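Local structure of O-methyltransferase (Burkholderia thailandensis, 3MCZ) at residues A[172-175]-A[176-179]; A[254-257]-A[258-261]; A[305-308]-A[309-313]. The protein probably transfers a methyl group from S-adenosyl-L-methionine to a hydroxyl group of an unidentified substrate and works as a dimer. All coordinates share one frame; numbering follows the deposited sequence.

Interaction 1 of 3, residues A[172-175]-A[176-179]; sequences SELG and VFAR
The phenyl ring of F177 is met along its CD2–CE2 side by L174, whose CB lies 4.0 Å from F177 CD2, while the CG2 methyl of V176 sits on one face, 4.0 Å above the plane and over the ring centre. The carbonyl oxygens of S172 and L174 approach the ring obliquely. L174 CB also meets V176 CG2 at 4.1 Å, bringing the three side chains together. V176 can reach both partners because CG2 sits between its own backbone N and carbonyl carbon (CG1 chi1 -61°).

The backbone turns at this point. F177 N makes a weak hydrogen bond to L174 O at 3.4 Å, and A178 N an equally weak one to G175 O at 3.3 Å; residues 176-178 have helical backbone angles without a regular helix. A water bridges G175 and R179, donating to G175 O and accepting from R179 N, both at 2.7 Å.

The loop joins helix 150-172 to strand 182-186 of the Rossmann-like methyltransferase domain, and F177 continues inward onto V251, M253 and L284 of the central sheet and V197 of helix 192-200. With both direct backbone bonds long, the turn appears to rely largely on apolar contact with the sheet and on the shared water.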
ATOM      1  N   SER A 172      -7.845  -2.160  32.661  1.00 17.32           N
ATOM      2  CA  SER A 172      -7.607  -1.570  33.982  1.00 19.13           C
ATOM      3  C   SER A 172      -8.888  -1.426  34.826  1.00 19.49           C
ATOM      4  O   SER A 172      -8.793  -1.411  36.057  1.00 21.78           O
ATOM      5  CB  SER A 172      -6.907  -0.216  33.864  1.00 19.20           C
ATOM      6  OG  SER A 172      -7.780   0.721  33.290  1.00 19.08           O
ATOM      7  N   GLU A 173     -10.062  -1.340  34.192  1.00 19.57           N
ATOM      8  CA  GLU A 173     -11.364  -1.247  34.920  1.00 19.21           C
ATOM      9  C   GLU A 173     -12.035  -2.581  35.219  1.00 18.95           C
ATOM     10  O   GLU A 173     -13.142  -2.603  35.751  1.00 18.34           O
ATOM     11  CB  GLU A 173     -12.379  -0.374  34.164  1.00 19.51           C
ATOM     12  N   LEU A 174     -11.403  -3.690  34.872  1.00 17.93           N
ATOM     13  CA  LEU A 174     -11.992  -4.993  35.167  1.00 18.41           C
ATOM     14  C   LEU A 174     -12.197  -5.194  36.673  1.00 17.59           C
ATOM     15  O   LEU A 174     -11.354  -4.817  37.466  1.00 15.28           O
ATOM     16  CB  LEU A 174     -11.112  -6.112  34.646  1.00 18.03           C
ATOM     17  CG  LEU A 174     -11.075  -6.267  33.123  1.00 21.97           C
ATOM     18  CD1 LEU A 174     -10.076  -7.384  32.777  1.00 23.35           C
ATOM     19  CD2 LEU A 174     -12.473  -6.564  32.560  1.00 18.87           C
ATOM     20  N   GLY A 175     -13.307  -5.821  37.039  1.00 16.67           N
ATOM     21  CA  GLY A 175     -13.627  -6.095  38.436  1.00 16.52           C
ATOM     22  C   GLY A 175     -12.736  -7.106  39.141  1.00 16.08           C
ATOM     23  O   GLY A 175     -12.665  -7.116  40.375  1.00 17.13           O
ATOM     24  N   VAL A 176     -12.004  -7.918  38.393  1.00 14.97           N
ATOM     25  CA  VAL A 176     -11.150  -8.914  38.999  1.00 14.38           C
ATOM     26  C   VAL A 176     -10.000  -8.280  39.785  1.00 13.08           C
ATOM     27  O   VAL A 176      -9.357  -8.964  40.558  1.00 13.09           O
ATOM     28  CB  VAL A 176     -10.556  -9.893  37.955  1.00 14.24           C
ATOM     29  CG1 VAL A 176     -11.689 -10.653  37.224  1.00 16.37           C
ATOM     30  CG2 VAL A 176      -9.573  -9.146  36.984  1.00 13.50           C
ATOM     31  N   PHE A 177      -9.733  -6.994  39.565  1.00 12.26           N
ATOM     32  CA  PHE A 177      -8.599  -6.315  40.218  1.00 12.25           C
ATOM     33  C   PHE A 177      -8.929  -5.743  41.587  1.00 12.20           C
ATOM     34  O   PHE A 177      -8.030  -5.604  42.391  1.00 11.30           O
ATOM     35  CB  PHE A 177      -8.025  -5.205  39.325  1.00 11.90           C
ATOM     36  CG  PHE A 177      -7.314  -5.729  38.109  1.00 11.89           C
ATOM     37  CD1 PHE A 177      -6.169  -6.502  38.236  1.00 13.11           C
ATOM     38  CD2 PHE A 177      -7.812  -5.488  36.835  1.00 13.56           C
ATOM     39  CE1 PHE A 177      -5.548  -7.030  37.132  1.00 14.00           C
ATOM     40  CE2 PHE A 177      -7.156  -6.010  35.701  1.00 14.74           C
ATOM     41  CZ  PHE A 177      -6.023  -6.766  35.846  1.00 12.62           C
ATOM     42  N   ALA A 178     -10.214  -5.479  41.866  1.00 11.37           N
ATOM     43  CA  ALA A 178     -10.633  -4.687  43.038  1.00 12.69           C
ATOM     44  C   ALA A 178     -10.233  -5.375  44.353  1.00 13.65           C
ATOM     45  O   ALA A 178      -9.804  -4.708  45.272  1.00 12.57           O
ATOM     46  CB  ALA A 178     -12.169  -4.449  43.022  1.00 13.12           C
ATOM     47  N   ARG A 179     -10.339  -6.709  44.412  1.00 14.01           N
ATOM     48  CA  ARG A 179     -10.014  -7.466  45.623  1.00 15.65           C
ATOM     49  C   ARG A 179      -8.737  -8.313  45.467  1.00 15.04           C
ATOM     50  O   ARG A 179      -8.418  -9.139  46.331  1.00 15.43           O
ATOM     51  CB  ARG A 179     -11.183  -8.373  46.021  1.00 17.33           C
ATOM     52  CG  ARG A 179     -12.537  -7.692  46.291  1.00 21.56           C
ATOM     53  CD  ARG A 179     -12.620  -7.046  47.640  1.00 24.01           C
ATOM     54  NE  ARG A 179     -13.965  -6.513  47.944  1.00 26.71           N
ATOM     55  CZ  ARG A 179     -14.225  -5.594  48.886  1.00 28.15           C
ATOM     56  NH1 ARG A 179     -13.237  -5.090  49.641  1.00 28.19           N
ATOM     57  NH2 ARG A 179     -15.477  -5.164  49.087  1.00 28.00           N
TER
HETATM   58  O   HOH W   1     -11.874  -8.203  42.774  1.00 20.06           O

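Interaction 2 of 3, residues A[254-257]-A[258-261]; sequences LNDC and LHYF
Strand 251-255 ends at N255, and D256 follows with left-handed helical angles (phi 56°, psi 48°); C257 then leads into a 3-10 turn over 258-260. This is the exit of a central parallel strand in the Rossmann-like methyltransferase fold, just ahead of helix 263-275. Y260 N bonds to C257 O at 3.2 Å, and F261 N to L258 O at 3.1 Å, giving two successive turns.

The C257 oxygen meets two aromatic rings: it lies in plane at the edge of the Y260 ring, 3.4 Å from Y260 CD2, and obliquely to the ring of F261. L254 and L258 cross at about a right angle, L254 CD1 meeting L258 CD2 at 4.1 Å, next to I285 of strand 281-288.

H259 folds back over the turn, its CG placed between backbone N and carbonyl carbon (chi1 53°), which sets one ring face over C257 CA. An edge-to-face contact with F303 also holds this ring. D256 OD1, hydrogen-bonded to Y341 OH, lies 3.3 Å from H259 CE1, and a water donates to D256 OD1 while also hydrogen-bonding to H259 ND1 at 3.1 Å.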
ATOM      1  N   LEU A 254      -2.031 -12.586  29.853  1.00 16.41           N
ATOM      2  CA  LEU A 254      -1.433 -12.917  28.566  1.00 17.71           C
ATOM      3  C   LEU A 254      -2.060 -11.985  27.535  1.00 18.43           C
ATOM      4  O   LEU A 254      -3.026 -12.351  26.878  1.00 18.61           O
ATOM      5  CB  LEU A 254      -1.796 -14.337  28.174  1.00 18.34           C
ATOM      6  CG  LEU A 254      -0.928 -15.497  28.604  1.00 19.95           C
ATOM      7  CD1 LEU A 254      -1.655 -16.798  28.233  1.00 20.69           C
ATOM      8  CD2 LEU A 254       0.521 -15.448  27.968  1.00 18.30           C
ATOM      9  N   ASN A 255      -1.531 -10.781  27.386  1.00 19.21           N
ATOM     10  CA  ASN A 255      -2.237  -9.779  26.594  1.00 20.70           C
ATOM     11  C   ASN A 255      -1.625  -9.660  25.211  1.00 20.39           C
ATOM     12  O   ASN A 255      -0.457  -9.316  25.101  1.00 19.40           O
ATOM     13  CB  ASN A 255      -2.190  -8.427  27.301  1.00 21.28           C
ATOM     14  CG  ASN A 255      -3.020  -8.411  28.571  1.00 25.23           C
ATOM     15  OD1 ASN A 255      -2.623  -7.806  29.571  1.00 29.91           O
ATOM     16  ND2 ASN A 255      -4.161  -9.104  28.546  1.00 28.02           N
ATOM     17  N   ASP A 256      -2.403 -10.010  24.169  1.00 20.19           N
ATOM     18  CA  ASP A 256      -2.054  -9.703  22.777  1.00 18.53           C
ATOM     19  C   ASP A 256      -0.677 -10.271  22.455  1.00 18.52           C
ATOM     20  O   ASP A 256       0.152  -9.563  21.875  1.00 18.23           O
ATOM     21  CB  ASP A 256      -2.097  -8.172  22.597  1.00 19.06           C
ATOM     22  CG  ASP A 256      -2.208  -7.702  21.144  1.00 20.50           C
ATOM     23  OD1 ASP A 256      -2.667  -8.457  20.259  1.00 19.39           O
ATOM     24  OD2 ASP A 256      -1.859  -6.509  20.913  1.00 23.11           O
ATOM     25  N   CYS A 257      -0.451 -11.549  22.816  1.00 17.44           N
ATOM     26  CA  CYS A 257       0.842 -12.235  22.636  1.00 17.44           C
ATOM     27  C   CYS A 257       0.763 -13.702  22.220  1.00 16.09           C
ATOM     28  O   CYS A 257       1.779 -14.285  21.830  1.00 14.55           O
ATOM     29  CB  CYS A 257       1.686 -12.147  23.908  1.00 17.77           C
ATOM     30  SG  CYS A 257       0.900 -12.994  25.341  1.00 22.44           S
ATOM     31  N   LEU A 258      -0.412 -14.332  22.294  1.00 15.23           N
ATOM     32  CA  LEU A 258      -0.493 -15.750  21.907  1.00 15.01           C
ATOM     33  C   LEU A 258      -0.192 -16.019  20.429  1.00 14.06           C
ATOM     34  O   LEU A 258       0.196 -17.153  20.044  1.00 13.92           O
ATOM     35  CB  LEU A 258      -1.844 -16.357  22.320  1.00 14.58           C
ATOM     36  CG  LEU A 258      -2.041 -16.715  23.810  1.00 17.28           C
ATOM     37  CD1 LEU A 258      -3.483 -17.171  23.994  1.00 15.19           C
ATOM     38  CD2 LEU A 258      -1.073 -17.789  24.316  1.00 14.03           C
ATOM     39  N   HIS A 259      -0.292 -14.980  19.601  1.00 12.44           N
ATOM     40  CA  HIS A 259      -0.038 -15.113  18.203  1.00 12.59           C
ATOM     41  C   HIS A 259       1.453 -15.211  17.812  1.00 12.37           C
ATOM     42  O   HIS A 259       1.745 -15.311  16.635  1.00 11.48           O
ATOM     43  CB  HIS A 259      -0.720 -13.989  17.423  1.00 12.76           C
ATOM     44  CG  HIS A 259      -0.389 -12.631  17.932  1.00 13.66           C
ATOM     45  ND1 HIS A 259      -1.227 -11.925  18.761  1.00 15.30           N
ATOM     46  CD2 HIS A 259       0.722 -11.873  17.776  1.00 15.85           C
ATOM     47  CE1 HIS A 259      -0.655 -10.778  19.085  1.00 14.99           C
ATOM     48  NE2 HIS A 259       0.522 -10.714  18.486  1.00 16.27           N
ATOM     49  N   TYR A 260       2.360 -15.175  18.789  1.00 11.73           N
ATOM     50  CA  TYR A 260       3.761 -15.520  18.561  1.00 13.12           C
ATOM     51  C   TYR A 260       4.040 -17.016  18.621  1.00 13.47           C
ATOM     52  O   TYR A 260       5.144 -17.452  18.310  1.00 12.78           O
ATOM     53  CB  TYR A 260       4.664 -14.817  19.591  1.00 13.49           C
ATOM     54  CG  TYR A 260       4.777 -13.347  19.328  1.00 14.84           C
ATOM     55  CD1 TYR A 260       5.652 -12.866  18.381  1.00 18.34           C
ATOM     56  CD2 TYR A 260       3.979 -12.441  20.022  1.00 17.94           C
ATOM     57  CE1 TYR A 260       5.752 -11.516  18.134  1.00 20.77           C
ATOM     58  CE2 TYR A 260       4.055 -11.101  19.781  1.00 21.16           C
ATOM     59  CZ  TYR A 260       4.942 -10.637  18.854  1.00 21.56           C
ATOM     60  OH  TYR A 260       5.018  -9.292  18.621  1.00 26.29           O
ATOM     61  N   PHE A 261       3.039 -17.794  19.016  1.00 13.65           N
ATOM     62  CA  PHE A 261       3.216 -19.211  19.262  1.00 14.48           C
ATOM     63  C   PHE A 261       2.446 -20.037  18.236  1.00 14.57           C
ATOM     64  O   PHE A 261       1.364 -19.622  17.820  1.00 13.25           O
ATOM     65  CB  PHE A 261       2.735 -19.521  20.669  1.00 14.58           C
ATOM     66  CG  PHE A 261       3.501 -18.803  21.729  1.00 17.55           C
ATOM     67  CD1 PHE A 261       4.845 -19.120  21.971  1.00 21.66           C
ATOM     68  CD2 PHE A 261       2.932 -17.757  22.433  1.00 18.17           C
ATOM     69  CE1 PHE A 261       5.586 -18.417  22.961  1.00 20.38           C
ATOM     70  CE2 PHE A 261       3.654 -17.059  23.409  1.00 20.29           C
ATOM     71  CZ  PHE A 261       4.989 -17.405  23.670  1.00 20.33           C
TER
HETATM   72  O   HOH W   2      -4.142 -10.997  19.075  1.00 18.80           O

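Interaction 3 of 3, residues A[305-308]-A[309-313]; sequences LHMM and VNTNH
N310 packs against H306 and M307, about one helical turn back. Its amide crosses the H306 imidazole with the two planes 66° apart, ND2 lying 3.8 Å from H306 CD2 in an oblique approach. The selenium of M307 also approaches N310 ND2, at 4.1 Å. That selenomethionine chain bends at both chi2 and chi3 (-53° and -37°), which curls SE and CE back toward N310, although its CB starts out away from it. V309 turns its CG2 against the backbone, 3.5 Å from L305 O.

Three successive i to i+4 bonds hold this turn: V309 N to L305 O, N310 N to H306 O, and T311 N to M307 O, the last at 2.9 Å. They form the final turn of helix 298-310, in the methyltransferase domain of a fold that resembles the plant-type O-methyltransferases. T311 leaves helical geometry with its N-H still bonded to the helix. A water lies 2.6 Å from M308 O and 2.9 Å from N312 O at the helix end.

Further out, E143 accepts from T311 OG1 and from N312 N, gripping the departing chain with both carboxylate oxygens. M308 and V309 pack against helix 128-132. The second subunit packs I40 on L305 and R36 on H306, and K72 of that neighbouring subunit bonds to N312 OD1.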
ATOM      1  N   LEU A 305      -1.814 -13.494   8.852  1.00 11.33           N
ATOM      2  CA  LEU A 305      -0.764 -13.402   7.863  1.00 10.35           C
ATOM      3  C   LEU A 305       0.307 -12.368   8.222  1.00 11.52           C
ATOM      4  O   LEU A 305       1.501 -12.595   7.990  1.00 11.44           O
ATOM      5  CB  LEU A 305      -1.379 -13.112   6.471  1.00 10.06           C
ATOM      6  CG  LEU A 305      -0.377 -13.102   5.287  1.00 12.97           C
ATOM      7  CD1 LEU A 305       0.223 -14.520   5.085  1.00 11.57           C
ATOM      8  CD2 LEU A 305      -1.016 -12.582   4.009  1.00 13.70           C
ATOM      9  N   HIS A 306      -0.114 -11.209   8.731  1.00 11.78           N
ATOM     10  CA  HIS A 306       0.800 -10.170   9.199  1.00 12.06           C
ATOM     11  C   HIS A 306       1.789 -10.763  10.218  1.00 11.92           C
ATOM     12  O   HIS A 306       3.008 -10.553  10.141  1.00 12.54           O
ATOM     13  CB  HIS A 306      -0.041  -9.043   9.784  1.00 12.32           C
ATOM     14  CG  HIS A 306       0.686  -7.755  10.007  1.00 14.22           C
ATOM     15  ND1 HIS A 306       0.017  -6.580  10.270  1.00 20.11           N
ATOM     16  CD2 HIS A 306       2.000  -7.446   9.992  1.00 16.30           C
ATOM     17  CE1 HIS A 306       0.897  -5.603  10.426  1.00 21.38           C
ATOM     18  NE2 HIS A 306       2.110  -6.106  10.277  1.00 17.13           N
HETATM   19  N   MSE A 307       1.276 -11.534  11.149  1.00 12.63           N
HETATM   20  CA  MSE A 307       2.107 -12.102  12.212  1.00 13.04           C
HETATM   21  C   MSE A 307       3.028 -13.179  11.666  1.00 12.21           C
HETATM   22  O   MSE A 307       4.159 -13.256  12.100  1.00 12.90           O
HETATM   23  CB  MSE A 307       1.238 -12.668  13.347  1.00 13.24           C
HETATM   24  CG  MSE A 307       0.467 -11.612  14.145  1.00 14.98           C
HETATM   25 SE   MSE A 307       1.581 -10.174  14.852  1.00 16.09          SE
HETATM   26  CE  MSE A 307       3.143 -11.217  15.301  1.00 24.78           C
HETATM   27  N   MSE A 308       2.563 -13.946  10.679  1.00 11.43           N
HETATM   28  CA  MSE A 308       3.400 -14.913   9.959  1.00 11.73           C
HETATM   29  C   MSE A 308       4.543 -14.209   9.239  1.00 11.43           C
HETATM   30  O   MSE A 308       5.686 -14.711   9.209  1.00 11.10           O
HETATM   31  CB  MSE A 308       2.535 -15.704   8.957  1.00 11.24           C
HETATM   32  CG  MSE A 308       3.225 -16.892   8.329  1.00 14.07           C
HETATM   33 SE   MSE A 308       2.577 -17.265   6.605  0.90 15.09          SE
HETATM   34  CE  MSE A 308       3.679 -16.131   5.774  1.00 13.20           C
ATOM     35  N   VAL A 309       4.283 -13.031   8.662  1.00 10.87           N
ATOM     36  CA  VAL A 309       5.413 -12.310   8.058  1.00 10.29           C
ATOM     37  C   VAL A 309       6.416 -11.870   9.153  1.00 10.92           C
ATOM     38  O   VAL A 309       7.648 -11.953   8.935  1.00 11.02           O
ATOM     39  CB  VAL A 309       4.959 -11.128   7.177  1.00 11.05           C
ATOM     40  CG1 VAL A 309       6.147 -10.228   6.777  1.00 10.42           C
ATOM     41  CG2 VAL A 309       4.207 -11.672   5.936  1.00 10.30           C
ATOM     42  N   ASN A 310       5.901 -11.375  10.270  1.00 11.88           N
ATOM     43  CA  ASN A 310       6.733 -10.838  11.350  1.00 13.46           C
ATOM     44  C   ASN A 310       7.571 -11.859  12.116  1.00 13.68           C
ATOM     45  O   ASN A 310       8.666 -11.547  12.532  1.00 13.05           O
ATOM     46  CB  ASN A 310       5.916 -10.087  12.397  1.00 14.58           C
ATOM     47  CG  ASN A 310       5.395  -8.725  11.913  1.00 16.95           C
ATOM     48  OD1 ASN A 310       5.741  -8.237  10.828  1.00 18.37           O
ATOM     49  ND2 ASN A 310       4.490  -8.130  12.733  1.00 20.83           N
ATOM     50  N   THR A 311       7.048 -13.045  12.344  1.00 13.16           N
ATOM     51  CA  THR A 311       7.765 -14.037  13.148  1.00 14.94           C
ATOM     52  C   THR A 311       7.492 -15.468  12.633  1.00 13.85           C
ATOM     53  O   THR A 311       6.375 -15.763  12.155  1.00 13.29           O
ATOM     54  CB  THR A 311       7.386 -13.851  14.665  1.00 15.01           C
ATOM     55  OG1 THR A 311       8.387 -14.466  15.475  1.00 23.73           O
ATOM     56  CG2 THR A 311       6.049 -14.420  15.007  1.00 14.51           C
ATOM     57  N   ASN A 312       8.454 -16.368  12.812  1.00 13.73           N
ATOM     58  CA  ASN A 312       8.360 -17.720  12.235  1.00 13.74           C
ATOM     59  C   ASN A 312       7.019 -18.414  12.515  1.00 13.20           C
ATOM     60  O   ASN A 312       6.381 -18.880  11.608  1.00 12.96           O
ATOM     61  CB  ASN A 312       9.484 -18.610  12.799  1.00 14.93           C
ATOM     62  CG  ASN A 312       9.681 -19.910  12.016  1.00 15.34           C
ATOM     63  OD1 ASN A 312       9.277 -20.042  10.871  1.00 15.82           O
ATOM     64  ND2 ASN A 312      10.280 -20.905  12.678  1.00 15.88           N
ATOM     65  N   HIS A 313       6.648 -18.507  13.782  1.00 12.94           N
ATOM     66  CA  HIS A 313       5.412 -19.174  14.194  1.00 14.00           C
ATOM     67  C   HIS A 313       4.224 -18.254  14.310  1.00 13.76           C
ATOM     68  O   HIS A 313       3.189 -18.637  14.858  1.00 15.17           O
ATOM     69  CB  HIS A 313       5.600 -19.914  15.529  1.00 14.39           C
ATOM     70  CG  HIS A 313       6.528 -21.074  15.450  1.00 17.25           C
ATOM     71  ND1 HIS A 313       6.885 -21.810  16.565  1.00 23.02           N
ATOM     72  CD2 HIS A 313       7.158 -21.648  14.400  1.00 21.87           C
ATOM     73  CE1 HIS A 313       7.714 -22.773  16.199  1.00 23.33           C
ATOM     74  NE2 HIS A 313       7.924 -22.669  14.900  1.00 22.31           N
TER
HETATM   75  O   HOH W   3       6.774 -17.116   9.347  1.00 10.00           O

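In the fold
The three interactions follow one another along the chain, all within the methyltransferase domain. Interactions 1 and 2 lie 22 Å apart between centres and do not touch; 172-179 leads into strand 182-186, whereas 254-261 leaves the neighbouring parallel strand 251-255 of the same seven-stranded sheet. Interaction 3 is 33 Å from interaction 1, centre to centre, on the other side of the chain's centre. It meets interaction 2 directly: H259 CD2 lies 3.5 Å from M307 SE, and Y260 CD1 lies 3.7 Å from T311 CG2. The strand exit thus packs directly on the end of helix 298-310, where the second subunit also makes contact.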